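Local structure of Two-component insecticidal protein 16 kDa unit (Alcaligenes faecalis, 5V3S) at residues 24-30 with 62-66; 95-99 with 138-142; 16-21 with 44-50; 108-112 with 129-135. The protein is the 16 kDa aegerolysin component of a binary insecticidal toxin that kills corn rootworm, probably by a mechanism similar to that of Cry34Ab1/Cry35Ab1. One frame throughout, in Å; residues are numbered along the deposited sequence.

Contact 1 of 4, residues 24-30 with 62-66; sequences IFVVNSN and IIKDE
Asp65 turns its CG anti to the backbone N (chi1 -159°), and Asn30 sets its own CG anti to the carbonyl carbon (chi1 -49°); with these two torsions Asp65 OD1 and Asn30 OD1 each meet a backbone N-H of the other segment. They lace together one end of the aegerolysin beta-sandwich, where strand 19-27 of one sheet runs out into a loop and residues 64-66 leave the short edge strand 62-63 of the other. Asn30 OD1 takes the N-H of Asp65 at 3.0 Å, in the carbonyl plane and nearly straight (161°). Asp65 OD1 answers by accepting from Asn28 N at 2.8 Å, met from above the plane of the carboxylate. One residue on from Asp65, Glu66 N donates to Val26 O at 2.8 Å, a more bent bond. The ends of the Asn28 and Ser29 side chains are held by other partners, the Asn28 amide by Lys144 O and the Ser29 hydroxyl by Asp91. Deeper in, Ile63 packs inward between the sheets, also against Leu89. Its CG2 packs on Val26 CG2 at 3.6 Å, and its CD1 meets Ile24 CG2 at 3.8 Å, the two isoleucines crossing at about a right angle. On the outer side the Phe25 ring approaches the backbone of Glu66, with Phe25 CZ 3.4 Å from Glu66 O.

Contact 2 of 4, residues 95-99 with 138-142; sequences LVFEY and IFITV
The Phe97 ring takes a methyl at its edge: Val142 CG2 lies in the ring plane, 3.6 Å from Phe97 CE2. Ile140 comes at the same ring obliquely from the opposing strand, touching with both ends of its branched side chain. Its CG2 is 3.8 Å from Phe97 CE2, and its CD1 is 4.0 Å from Phe97 CZ. Phe97 holds CG between its backbone N and carbonyl carbon (chi1 72°), which sends the ring across toward these two residues. Leu89, Leu113 and Val123 pack around it as well.

The second ring, that of Tyr99, has CG anti to the backbone N (chi1 -174°) and points its hydroxyl end at Ile138, whose CD1 stops 3.5 Å from Tyr99 OH. Ile140 CD1 adds a looser contact, 4.4 Å from Tyr99 CD1. The phenol oxygen, though buried, has a polar partner: it hydrogen-bonds Asp111 OD2. At the other end Val96 CG1 meets Val142 CG1 at 4.1 Å, and Val96 can join Phe97 on this inner side because the two form a classic beta bulge opposite Leu89.

No hydrogen bond joins the two segments. Their axes come no closer than 9.9 Å and run almost antiparallel, at 169°, so side chains alone bridge the gap. Strand 94-103 belongs to one sheet and strand 136-144 to the other: this is the buried, face-to-face core packing of a beta-sandwich, here that of the aegerolysin fold.

Contact 3 of 4, residues 16-21 with 44-50; sequences YAQWME and HVPGDKD. Unlike the reference sequence in segment 16-21: Met20 (reference Ile).
Lys49 lies alongside Tyr16, the two chains running opposite ways, and this is the tight part of the contact. Lys49 CB sits over one face of the Tyr16 ring, 3.9 Å from its centroid, in a CH-pi contact. Fully stretched beyond CG, the lysine carries NZ on to Tyr16 O at 2.8 Å. There NZ also stands 4.0 Å from the centroid of the five-membered ring of Trp19, an off-centre cation-pi contact. At the ring's edge Tyr16 OH donates to Asp50 OD1 at 2.9 Å, on the anti side of a carboxylate that is also salt-bridged to Lys12.

The other end is sparser and more open. Glu21 reaches with its OE2 for the N-H of Gly47, 3.2 Å away, inside the type II turn Val45-Asp48. Water 2 spans the space between, bonding His44 NE2 and Met20 O. His44 ND1 and Asp48 N grip Val45 O from its two faces and brace the turn.

With the backbone carbonyl and the indole both next to its ammonium, Lys49 is probably stabilised in its charged form, and it ties the 44-50 loop to the residues leading into strand 19-27 and to Trp19 at its start.

Contact 4 of 4, residues 108-112 with 129-135; sequences SNSDE and GSPSGAM. Unlike the reference sequence in segment 129-135: Met135 (reference Thr).
The backbones of 108-112 and 129-135 run close at Asn109 and Ser130 (CA to CA 5.0 Å) and at Asp111 and Gly129 (5.2 Å), yet no backbone-to-backbone hydrogen bond joins them; side chains and one water supply the links. Asn109 is the centre. Its CG stands anti to the carbonyl carbon (chi1 -65°), and the amide enters the curve of the 129-135 loop, where ND2 donates to two carbonyls. The bond to Gly133 O is 2.8 Å long and lies in the amide plane. The one to Pro131 O is longer, 3.3 Å, with ND2 well above that carbonyl's plane. Water 3 adds another link, accepting from Asn109 N and donating to Pro131 O. In return Ser130 OG gives its proton to Asn109 O at 3.1 Å.

Further along the strand Asp111 OD2 accepts from Gly129 N at 2.7 Å, a fairly straight bond (160°) that arrives from above the carboxylate plane. The same oxygen is salt-bridged to Lys125.

Selenomethionine Met135, a position that differs from the reference sequence, packs between these two polar clusters. Bent at chi2 and chi3, it runs past Asn109 with SE 3.9 Å from Asn109 CB and lays CE against Asp111 CB at 3.6 Å.

With the Tyr99 hydroxyl counted, three polar partners, one of them cationic, converge on Asp111 OD2, which would be expected to keep this carboxylate ionised. Together with the doubly donating amide of Asn109, it pins an irregular loop to the beginning of strand 110-115.

All four contacts belong to one aegerolysin beta-sandwich. Contact 2 lies nearest its centre, about 7 Å from the middle of the chain, where the two sheets face each other. The centres of contacts 1 and 2 are about 11 Å apart, and backbone bonding between neighbouring strands 19-27 and 136-144 joins them. Contacts 3 and 4 lie about 16 Å apart by their centres, and Gln18 OE1 connects them by bonding Met135 N. Contacts 1 and 4 are on opposite sides of the chain's centre, about 26 Å apart by their centres. Along the sequence contacts 1 and 3 interleave, sharing strand 19-27, while contact 4 nests inside contact 2. The loop attachments thus connect to the core through shared or neighbouring strands.

Contact 1 of 4, residues 24-30 with 62-66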
loop_
_atom_site.group_PDB
_atom_site.type_symbol
_atom_site.label_atom_id
_atom_site.label_comp_id
_atom_site.label_asym_id
_atom_site.label_seq_id
_atom_site.Cartn_x
_atom_site.Cartn_y
_atom_site.Cartn_z
ATOM N N ILE A 24 -5.609 -3.554 0.135
ATOM C CA ILE A 24 -6.585 -2.552 0.626
ATOM C C ILE A 24 -7.965 -3.078 0.321
ATOM O O ILE A 24 -8.246 -3.400 -0.862
ATOM C CB ILE A 24 -6.352 -1.200 -0.088
ATOM C CG1 ILE A 24 -4.904 -0.783 0.077
ATOM C CG2 ILE A 24 -7.288 -0.085 0.402
ATOM C CD1 ILE A 24 -4.039 -1.083 -1.111
ATOM N N PHE A 25 -8.759 -3.290 1.381
ATOM C CA PHE A 25 -10.115 -3.866 1.228
ATOM C C PHE A 25 -11.005 -2.770 1.691
ATOM O O PHE A 25 -10.760 -2.194 2.759
ATOM C CB PHE A 25 -10.327 -5.093 2.176
ATOM C CG PHE A 25 -11.629 -5.773 1.991
ATOM C CD1 PHE A 25 -11.773 -6.754 1.055
ATOM C CD2 PHE A 25 -12.758 -5.348 2.696
ATOM C CE1 PHE A 25 -12.986 -7.403 0.877
ATOM C CE2 PHE A 25 -14.017 -5.968 2.480
ATOM C CZ PHE A 25 -14.103 -6.970 1.555
ATOM N N VAL A 26 -12.123 -2.537 0.995
ATOM C CA VAL A 26 -12.935 -1.339 1.249
ATOM C C VAL A 26 -14.386 -1.717 1.356
ATOM O O VAL A 26 -14.772 -2.696 0.746
ATOM C CB VAL A 26 -12.793 -0.259 0.161
ATOM C CG1 VAL A 26 -11.294 0.043 -0.069
ATOM C CG2 VAL A 26 -13.393 -0.705 -1.139
ATOM N N VAL A 27 -15.116 -0.868 2.065
ATOM C CA VAL A 27 -16.555 -1.063 2.356
ATOM C C VAL A 27 -17.275 0.264 2.352
ATOM O O VAL A 27 -16.852 1.230 2.882
ATOM C CB VAL A 27 -16.745 -1.775 3.737
ATOM C CG1 VAL A 27 -18.203 -2.019 4.055
ATOM C CG2 VAL A 27 -15.920 -3.026 3.884
ATOM N N ASN A 28 -18.448 0.236 1.756
ATOM C CA ASN A 28 -19.449 1.298 1.774
ATOM C C ASN A 28 -19.214 2.494 0.849
ATOM O O ASN A 28 -19.883 3.558 0.988
ATOM C CB ASN A 28 -19.810 1.748 3.165
ATOM C CG ASN A 28 -21.180 2.421 3.204
ATOM O OD1 ASN A 28 -22.054 2.019 2.441
ATOM N ND2 ASN A 28 -21.359 3.468 4.053
ATOM N N SER A 29 -18.285 2.339 -0.104
ATOM C CA SER A 29 -18.008 3.299 -1.186
ATOM C C SER A 29 -17.056 2.641 -2.167
ATOM O O SER A 29 -16.600 1.545 -1.906
ATOM C CB SER A 29 -17.406 4.577 -0.683
ATOM O OG SER A 29 -17.652 5.638 -1.589
ATOM N N ASN A 30 -16.818 3.271 -3.313
ATOM C CA ASN A 30 -15.706 2.854 -4.204
ATOM C C ASN A 30 -14.632 3.893 -4.023
ATOM O O ASN A 30 -14.938 5.053 -3.929
ATOM C CB ASN A 30 -16.107 2.843 -5.637
ATOM C CG ASN A 30 -17.423 2.104 -5.823
ATOM O OD1 ASN A 30 -17.612 1.017 -5.274
ATOM N ND2 ASN A 30 -18.312 2.705 -6.585
ATOM N N ILE A 62 -9.652 1.860 -9.387
ATOM C CA ILE A 62 -10.781 1.966 -8.489
ATOM C C ILE A 62 -10.918 0.650 -7.733
ATOM O O ILE A 62 -10.953 -0.330 -8.380
ATOM C CB ILE A 62 -12.077 2.273 -9.314
ATOM C CG1 ILE A 62 -11.939 3.633 -10.043
ATOM C CG2 ILE A 62 -13.345 2.239 -8.385
ATOM C CD1 ILE A 62 -11.820 4.814 -9.155
ATOM N N ILE A 63 -11.049 0.711 -6.380
ATOM C CA ILE A 63 -11.411 -0.393 -5.534
ATOM C C ILE A 63 -12.883 -0.295 -5.240
ATOM O O ILE A 63 -13.334 0.569 -4.539
ATOM C CB ILE A 63 -10.642 -0.425 -4.220
ATOM C CG1 ILE A 63 -9.132 -0.230 -4.488
ATOM C CG2 ILE A 63 -10.830 -1.771 -3.496
ATOM C CD1 ILE A 63 -8.323 -0.063 -3.304
ATOM N N LYS A 64 -13.623 -1.253 -5.754
ATOM C CA LYS A 64 -15.085 -1.277 -5.504
ATOM C C LYS A 64 -15.502 -1.754 -4.131
ATOM O O LYS A 64 -14.865 -2.569 -3.506
ATOM C CB LYS A 64 -15.734 -2.124 -6.558
ATOM C CG LYS A 64 -15.652 -1.398 -7.879
ATOM C CD LYS A 64 -16.072 -2.289 -9.028
ATOM C CE LYS A 64 -17.558 -2.192 -9.168
ATOM N NZ LYS A 64 -18.078 -3.344 -10.005
ATOM N N ASP A 65 -16.672 -1.309 -3.702
ATOM C CA ASP A 65 -17.244 -1.739 -2.479
ATOM C C ASP A 65 -17.195 -3.231 -2.297
ATOM O O ASP A 65 -17.703 -3.941 -3.148
ATOM C CB ASP A 65 -18.730 -1.254 -2.449
ATOM C CG ASP A 65 -19.310 -1.171 -1.097
ATOM O OD1 ASP A 65 -18.901 -1.767 -0.092
ATOM O OD2 ASP A 65 -20.334 -0.449 -0.988
ATOM N N GLU A 66 -16.688 -3.666 -1.123
ATOM C CA GLU A 66 -16.524 -5.080 -0.695
ATOM C C GLU A 66 -15.515 -5.861 -1.521
ATOM O O GLU A 66 -15.577 -7.073 -1.510
ATOM C CB GLU A 66 -17.841 -5.856 -0.574
ATOM C CG GLU A 66 -18.875 -5.181 0.367
ATOM C CD GLU A 66 -20.248 -5.865 0.328
ATOM O OE1 GLU A 66 -20.499 -6.853 -0.391
ATOM O OE2 GLU A 66 -21.088 -5.352 1.035
HETATM O O HOH W 1 -22.748 -0.516 1.397
#

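Contact 2 of 4, residues 95-99 with 138-142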
loop_
_atom_site.group_PDB
_atom_site.type_symbol
_atom_site.label_atom_id
_atom_site.label_comp_id
_atom_site.label_asym_id
_atom_site.label_seq_id
_atom_site.Cartn_x
_atom_site.Cartn_y
_atom_site.Cartn_z
ATOM N N LEU A 95 -9.494 13.019 0.264
ATOM C CA LEU A 95 -8.317 12.184 0.614
ATOM C C LEU A 95 -8.633 11.417 1.924
ATOM O O LEU A 95 -8.907 12.045 2.949
ATOM C CB LEU A 95 -7.110 13.098 0.797
ATOM C CG LEU A 95 -5.793 12.370 1.201
ATOM C CD1 LEU A 95 -5.354 11.361 0.205
ATOM C CD2 LEU A 95 -4.741 13.462 1.385
ATOM N N VAL A 96 -8.560 10.066 1.889
ATOM C CA VAL A 96 -8.869 9.230 3.009
ATOM C C VAL A 96 -7.581 8.894 3.798
ATOM O O VAL A 96 -7.561 9.114 5.018
ATOM C CB VAL A 96 -9.596 8.002 2.518
ATOM C CG1 VAL A 96 -9.845 7.010 3.654
ATOM C CG2 VAL A 96 -10.884 8.491 1.815
ATOM N N PHE A 97 -6.547 8.431 3.119
ATOM C CA PHE A 97 -5.196 8.144 3.780
ATOM C C PHE A 97 -4.025 8.289 2.832
ATOM O O PHE A 97 -4.151 8.335 1.631
ATOM C CB PHE A 97 -5.090 6.804 4.516
ATOM C CG PHE A 97 -5.037 5.548 3.640
ATOM C CD1 PHE A 97 -3.919 5.165 2.962
ATOM C CD2 PHE A 97 -6.139 4.680 3.559
ATOM C CE1 PHE A 97 -3.876 3.982 2.224
ATOM C CE2 PHE A 97 -6.105 3.531 2.833
ATOM C CZ PHE A 97 -4.959 3.171 2.137
ATOM N N GLU A 98 -2.878 8.476 3.437
ATOM C CA GLU A 98 -1.588 8.494 2.762
ATOM C C GLU A 98 -0.802 7.385 3.432
ATOM O O GLU A 98 -0.888 7.198 4.686
ATOM C CB GLU A 98 -0.891 9.822 2.936
ATOM C CG GLU A 98 -1.597 10.953 2.168
ATOM C CD GLU A 98 -1.150 12.326 2.629
ATOM O OE1 GLU A 98 -0.762 12.541 3.800
ATOM O OE2 GLU A 98 -1.119 13.154 1.779
ATOM N N TYR A 99 -0.168 6.539 2.593
ATOM C CA TYR A 99 0.673 5.503 3.134
ATOM C C TYR A 99 2.126 5.643 2.603
ATOM O O TYR A 99 2.326 6.097 1.483
ATOM C CB TYR A 99 0.094 4.124 2.789
ATOM C CG TYR A 99 0.853 3.002 3.449
ATOM C CD1 TYR A 99 0.871 2.880 4.877
ATOM C CD2 TYR A 99 1.606 2.128 2.678
ATOM C CE1 TYR A 99 1.602 1.838 5.472
ATOM C CE2 TYR A 99 2.269 1.095 3.246
ATOM C CZ TYR A 99 2.287 0.966 4.643
ATOM O OH TYR A 99 3.060 -0.059 5.147
ATOM N N ILE A 138 0.875 -6.755 4.272
ATOM C CA ILE A 138 0.271 -5.677 5.058
ATOM C C ILE A 138 -1.171 -5.601 4.515
ATOM O O ILE A 138 -1.369 -5.774 3.317
ATOM C CB ILE A 138 0.953 -4.276 4.746
ATOM C CG1 ILE A 138 2.507 -4.319 4.972
ATOM C CG2 ILE A 138 0.325 -3.142 5.518
ATOM C CD1 ILE A 138 3.336 -3.377 4.111
ATOM N N PHE A 139 -2.102 -5.258 5.387
ATOM C CA PHE A 139 -3.544 -5.269 5.151
ATOM C C PHE A 139 -4.066 -3.961 5.676
ATOM O O PHE A 139 -3.843 -3.620 6.803
ATOM C CB PHE A 139 -4.129 -6.444 5.954
ATOM C CG PHE A 139 -5.621 -6.682 5.846
ATOM C CD1 PHE A 139 -6.314 -6.607 4.654
ATOM C CD2 PHE A 139 -6.308 -7.159 6.969
ATOM C CE1 PHE A 139 -7.672 -6.932 4.583
ATOM C CE2 PHE A 139 -7.657 -7.472 6.914
ATOM C CZ PHE A 139 -8.335 -7.400 5.712
ATOM N N ILE A 140 -4.790 -3.200 4.828
ATOM C CA ILE A 140 -5.532 -2.000 5.289
ATOM C C ILE A 140 -7.023 -2.189 4.915
ATOM O O ILE A 140 -7.281 -2.525 3.827
ATOM C CB ILE A 140 -4.986 -0.716 4.671
ATOM C CG1 ILE A 140 -3.470 -0.592 4.975
ATOM C CG2 ILE A 140 -5.803 0.500 5.162
ATOM C CD1 ILE A 140 -2.862 0.666 4.399
ATOM N N THR A 141 -7.898 -2.039 5.875
ATOM C CA THR A 141 -9.321 -1.979 5.737
ATOM C C THR A 141 -9.744 -0.521 5.834
ATOM O O THR A 141 -9.249 0.322 6.637
ATOM C CB THR A 141 -10.074 -2.937 6.722
ATOM O OG1 THR A 141 -9.667 -2.641 8.103
ATOM C CG2 THR A 141 -9.723 -4.443 6.429
ATOM N N VAL A 142 -10.745 -0.207 5.005
ATOM C CA VAL A 142 -11.267 1.069 4.979
ATOM C C VAL A 142 -12.820 0.916 4.951
ATOM O O VAL A 142 -13.316 0.262 4.110
ATOM C CB VAL A 142 -10.780 1.827 3.775
ATOM C CG1 VAL A 142 -11.315 3.219 3.905
ATOM C CG2 VAL A 142 -9.216 1.859 3.670
#

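Contact 3 of 4, residues 16-21 with 44-50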
loop_
_atom_site.group_PDB
_atom_site.type_symbol
_atom_site.label_atom_id
_atom_site.label_comp_id
_atom_site.label_asym_id
_atom_site.label_seq_id
_atom_site.Cartn_x
_atom_site.Cartn_y
_atom_site.Cartn_z
ATOM N N TYR A 16 15.229 -9.577 -4.240
ATOM C CA TYR A 16 13.817 -9.961 -4.052
ATOM C C TYR A 16 13.563 -10.309 -2.606
ATOM O O TYR A 16 12.409 -10.454 -2.175
ATOM C CB TYR A 16 13.404 -11.140 -4.942
ATOM C CG TYR A 16 13.179 -10.829 -6.392
ATOM C CD1 TYR A 16 13.502 -9.597 -6.911
ATOM C CD2 TYR A 16 12.623 -11.778 -7.252
ATOM C CE1 TYR A 16 13.315 -9.334 -8.250
ATOM C CE2 TYR A 16 12.482 -11.515 -8.601
ATOM C CZ TYR A 16 12.799 -10.291 -9.074
ATOM O OH TYR A 16 12.642 -10.004 -10.400
ATOM N N ALA A 17 14.649 -10.418 -1.844
ATOM C CA ALA A 17 14.548 -10.782 -0.457
ATOM C C ALA A 17 13.910 -9.683 0.395
ATOM O O ALA A 17 13.504 -9.956 1.502
ATOM C CB ALA A 17 15.925 -11.149 0.071
ATOM N N GLN A 18 13.896 -8.442 -0.091
ATOM C CA GLN A 18 13.123 -7.347 0.551
ATOM C C GLN A 18 11.874 -7.108 -0.301
ATOM O O GLN A 18 11.956 -6.861 -1.508
ATOM C CB GLN A 18 13.979 -6.101 0.677
ATOM C CG GLN A 18 13.254 -4.916 1.287
ATOM C CD GLN A 18 12.643 -5.277 2.641
ATOM O OE1 GLN A 18 11.716 -6.079 2.724
ATOM N NE2 GLN A 18 13.277 -4.805 3.706
ATOM N N TRP A 19 10.698 -7.299 0.302
ATOM C CA TRP A 19 9.495 -7.302 -0.488
ATOM C C TRP A 19 8.346 -6.968 0.461
ATOM O O TRP A 19 8.455 -7.121 1.703
ATOM C CB TRP A 19 9.229 -8.636 -1.172
ATOM C CG TRP A 19 8.989 -9.737 -0.168
ATOM C CD1 TRP A 19 9.954 -10.491 0.462
ATOM C CD2 TRP A 19 7.718 -10.198 0.343
ATOM N NE1 TRP A 19 9.362 -11.381 1.326
ATOM C CE2 TRP A 19 7.991 -11.219 1.280
ATOM C CE3 TRP A 19 6.393 -9.811 0.137
ATOM C CZ2 TRP A 19 6.988 -11.892 1.975
ATOM C CZ3 TRP A 19 5.368 -10.503 0.821
ATOM C CH2 TRP A 19 5.662 -11.516 1.731
HETATM N N MSE A 20 7.294 -6.440 -0.140
HETATM C CA MSE A 20 6.086 -6.119 0.605
HETATM C C MSE A 20 4.916 -6.419 -0.326
HETATM O O MSE A 20 5.015 -6.319 -1.553
HETATM C CB MSE A 20 6.071 -4.640 1.085
HETATM C CG MSE A 20 6.195 -3.515 0.030
HETATM SE SE MSE A 20 4.385 -3.120 -0.748
HETATM C CE MSE A 20 4.106 -1.768 0.650
ATOM N N GLU A 21 3.773 -6.767 0.256
ATOM C CA GLU A 21 2.537 -6.780 -0.500
ATOM C C GLU A 21 1.487 -6.162 0.397
ATOM O O GLU A 21 1.383 -6.559 1.531
ATOM C CB GLU A 21 2.068 -8.176 -0.981
ATOM C CG GLU A 21 2.946 -8.735 -2.078
ATOM C CD GLU A 21 2.363 -9.856 -2.889
ATOM O OE1 GLU A 21 1.164 -10.197 -2.657
ATOM O OE2 GLU A 21 3.146 -10.354 -3.767
ATOM N N HIS A 44 5.285 -4.484 -9.010
ATOM C CA HIS A 44 5.046 -5.681 -9.787
ATOM C C HIS A 44 3.703 -6.340 -9.435
ATOM O O HIS A 44 3.071 -6.121 -8.350
ATOM C CB HIS A 44 6.192 -6.736 -9.651
ATOM C CG HIS A 44 6.304 -7.276 -8.280
ATOM N ND1 HIS A 44 5.513 -8.334 -7.848
ATOM C CD2 HIS A 44 6.997 -6.869 -7.212
ATOM C CE1 HIS A 44 5.753 -8.559 -6.584
ATOM N NE2 HIS A 44 6.639 -7.676 -6.168
ATOM N N VAL A 45 3.317 -7.182 -10.378
ATOM C CA VAL A 45 2.049 -7.918 -10.302
ATOM C C VAL A 45 2.166 -8.776 -9.065
ATOM O O VAL A 45 3.196 -9.462 -8.862
ATOM C CB VAL A 45 1.760 -8.780 -11.595
ATOM C CG1 VAL A 45 0.549 -9.686 -11.376
ATOM C CG2 VAL A 45 1.561 -7.894 -12.806
ATOM N N PRO A 46 1.173 -8.713 -8.181
ATOM C CA PRO A 46 1.256 -9.488 -6.981
ATOM C C PRO A 46 1.391 -10.996 -7.280
ATOM O O PRO A 46 0.715 -11.562 -8.154
ATOM C CB PRO A 46 -0.027 -9.129 -6.224
ATOM C CG PRO A 46 -0.455 -7.847 -6.849
ATOM C CD PRO A 46 -0.106 -7.961 -8.277
ATOM N N GLY A 47 2.336 -11.598 -6.573
ATOM C CA GLY A 47 2.708 -12.989 -6.797
ATOM C C GLY A 47 3.740 -13.268 -7.875
ATOM O O GLY A 47 4.097 -14.433 -8.093
ATOM N N ASP A 48 4.214 -12.262 -8.591
ATOM C CA ASP A 48 5.165 -12.498 -9.659
ATOM C C ASP A 48 6.097 -11.340 -9.762
ATOM O O ASP A 48 5.873 -10.436 -10.496
ATOM C CB ASP A 48 4.493 -12.733 -11.000
ATOM C CG ASP A 48 5.438 -13.131 -12.058
ATOM O OD1 ASP A 48 6.685 -13.117 -11.891
ATOM O OD2 ASP A 48 4.930 -13.513 -13.115
ATOM N N LYS A 49 7.118 -11.411 -8.940
ATOM C CA LYS A 49 8.165 -10.400 -8.876
ATOM C C LYS A 49 8.889 -10.147 -10.195
ATOM O O LYS A 49 9.518 -9.098 -10.336
ATOM C CB LYS A 49 9.140 -10.730 -7.754
ATOM C CG LYS A 49 8.536 -10.747 -6.340
ATOM C CD LYS A 49 9.624 -11.040 -5.310
ATOM C CE LYS A 49 9.066 -11.439 -3.945
ATOM N NZ LYS A 49 10.096 -11.869 -2.945
ATOM N N ASP A 50 8.763 -11.038 -11.179
ATOM C CA ASP A 50 9.382 -10.775 -12.508
ATOM C C ASP A 50 8.492 -9.947 -13.414
ATOM O O ASP A 50 8.953 -9.534 -14.446
ATOM C CB ASP A 50 9.793 -12.077 -13.235
ATOM C CG ASP A 50 10.890 -12.915 -12.465
ATOM O OD1 ASP A 50 11.824 -12.381 -11.894
ATOM O OD2 ASP A 50 10.801 -14.149 -12.429
HETATM O O HOH W 2 6.537 -8.105 -3.214
#

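Contact 4 of 4, residues 108-112 with 129-135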
loop_
_atom_site.group_PDB
_atom_site.type_symbol
_atom_site.label_atom_id
_atom_site.label_comp_id
_atom_site.label_asym_id
_atom_site.label_seq_id
_atom_site.Cartn_x
_atom_site.Cartn_y
_atom_site.Cartn_z
ATOM N N SER A 108 16.544 -0.940 8.853
ATOM C CA SER A 108 15.294 -1.355 9.480
ATOM C C SER A 108 14.117 -0.842 8.651
ATOM O O SER A 108 14.137 0.308 8.182
ATOM C CB SER A 108 15.196 -0.833 10.912
ATOM O OG SER A 108 15.839 0.421 11.041
ATOM N N ASN A 109 13.141 -1.724 8.459
ATOM C CA ASN A 109 11.836 -1.388 7.832
ATOM C C ASN A 109 11.178 -0.320 8.671
ATOM O O ASN A 109 11.237 -0.389 9.923
ATOM C CB ASN A 109 10.923 -2.639 7.801
ATOM C CG ASN A 109 11.444 -3.761 6.925
ATOM O OD1 ASN A 109 11.794 -3.564 5.752
ATOM N ND2 ASN A 109 11.427 -4.977 7.458
ATOM N N SER A 110 10.577 0.688 8.013
ATOM C CA SER A 110 9.627 1.553 8.656
ATOM C C SER A 110 8.435 1.837 7.721
ATOM O O SER A 110 8.505 1.662 6.479
ATOM C CB SER A 110 10.257 2.881 9.059
ATOM O OG SER A 110 10.522 3.715 7.927
ATOM N N ASP A 111 7.357 2.267 8.333
ATOM C CA ASP A 111 6.229 2.792 7.506
ATOM C C ASP A 111 5.465 3.854 8.226
ATOM O O ASP A 111 5.804 4.269 9.358
ATOM C CB ASP A 111 5.378 1.608 7.058
ATOM C CG ASP A 111 4.479 1.031 8.181
ATOM O OD1 ASP A 111 4.444 1.602 9.359
ATOM O OD2 ASP A 111 3.817 0.010 7.822
ATOM N N GLU A 112 4.418 4.348 7.595
ATOM C CA GLU A 112 3.643 5.396 8.218
ATOM C C GLU A 112 2.371 5.473 7.450
ATOM O O GLU A 112 2.421 5.550 6.234
ATOM C CB GLU A 112 4.338 6.730 8.107
ATOM C CG GLU A 112 3.487 7.913 8.523
ATOM C CD GLU A 112 3.643 8.249 9.962
ATOM O OE1 GLU A 112 3.939 7.335 10.765
ATOM O OE2 GLU A 112 3.487 9.443 10.276
ATOM N N GLY A 129 4.930 -1.445 9.851
ATOM C CA GLY A 129 5.658 -0.941 11.009
ATOM C C GLY A 129 7.084 -1.382 10.803
ATOM O O GLY A 129 7.591 -1.301 9.679
ATOM N N SER A 130 7.679 -1.936 11.863
ATOM C CA SER A 130 9.114 -2.298 11.915
ATOM C C SER A 130 9.405 -3.783 12.277
ATOM O O SER A 130 10.074 -4.053 13.293
ATOM C CB SER A 130 9.825 -1.376 12.938
ATOM O OG SER A 130 9.696 0.009 12.578
ATOM N N PRO A 131 8.951 -4.751 11.440
ATOM C CA PRO A 131 9.375 -6.123 11.645
ATOM C C PRO A 131 10.849 -6.361 11.263
ATOM O O PRO A 131 11.490 -5.508 10.668
ATOM C CB PRO A 131 8.470 -6.897 10.676
ATOM C CG PRO A 131 8.315 -5.960 9.528
ATOM C CD PRO A 131 8.095 -4.641 10.231
ATOM N N SER A 132 11.348 -7.549 11.566
ATOM C CA SER A 132 12.668 -7.952 11.109
ATOM C C SER A 132 12.586 -8.312 9.634
ATOM O O SER A 132 11.482 -8.352 9.063
ATOM C CB SER A 132 13.157 -9.165 11.912
ATOM O OG SER A 132 13.463 -8.760 13.211
ATOM N N GLY A 133 13.753 -8.539 9.022
ATOM C CA GLY A 133 13.838 -9.148 7.677
ATOM C C GLY A 133 12.951 -8.458 6.641
ATOM O O GLY A 133 12.846 -7.204 6.631
ATOM N N ALA A 134 12.268 -9.256 5.830
ATOM C CA ALA A 134 11.408 -8.680 4.761
ATOM C C ALA A 134 10.146 -8.033 5.351
ATOM O O ALA A 134 9.506 -8.578 6.273
ATOM C CB ALA A 134 11.020 -9.734 3.728
HETATM N N MSE A 135 9.781 -6.885 4.810
HETATM C CA MSE A 135 8.539 -6.218 5.243
HETATM C C MSE A 135 7.307 -7.116 5.234
HETATM O O MSE A 135 6.553 -7.128 6.181
HETATM C CB MSE A 135 8.355 -4.927 4.445
HETATM C CG MSE A 135 7.144 -4.091 4.834
HETATM SE SE MSE A 135 7.265 -3.485 6.697
HETATM C CE MSE A 135 6.956 -1.578 6.482
HETATM O O HOH W 3 13.349 -3.690 10.444
#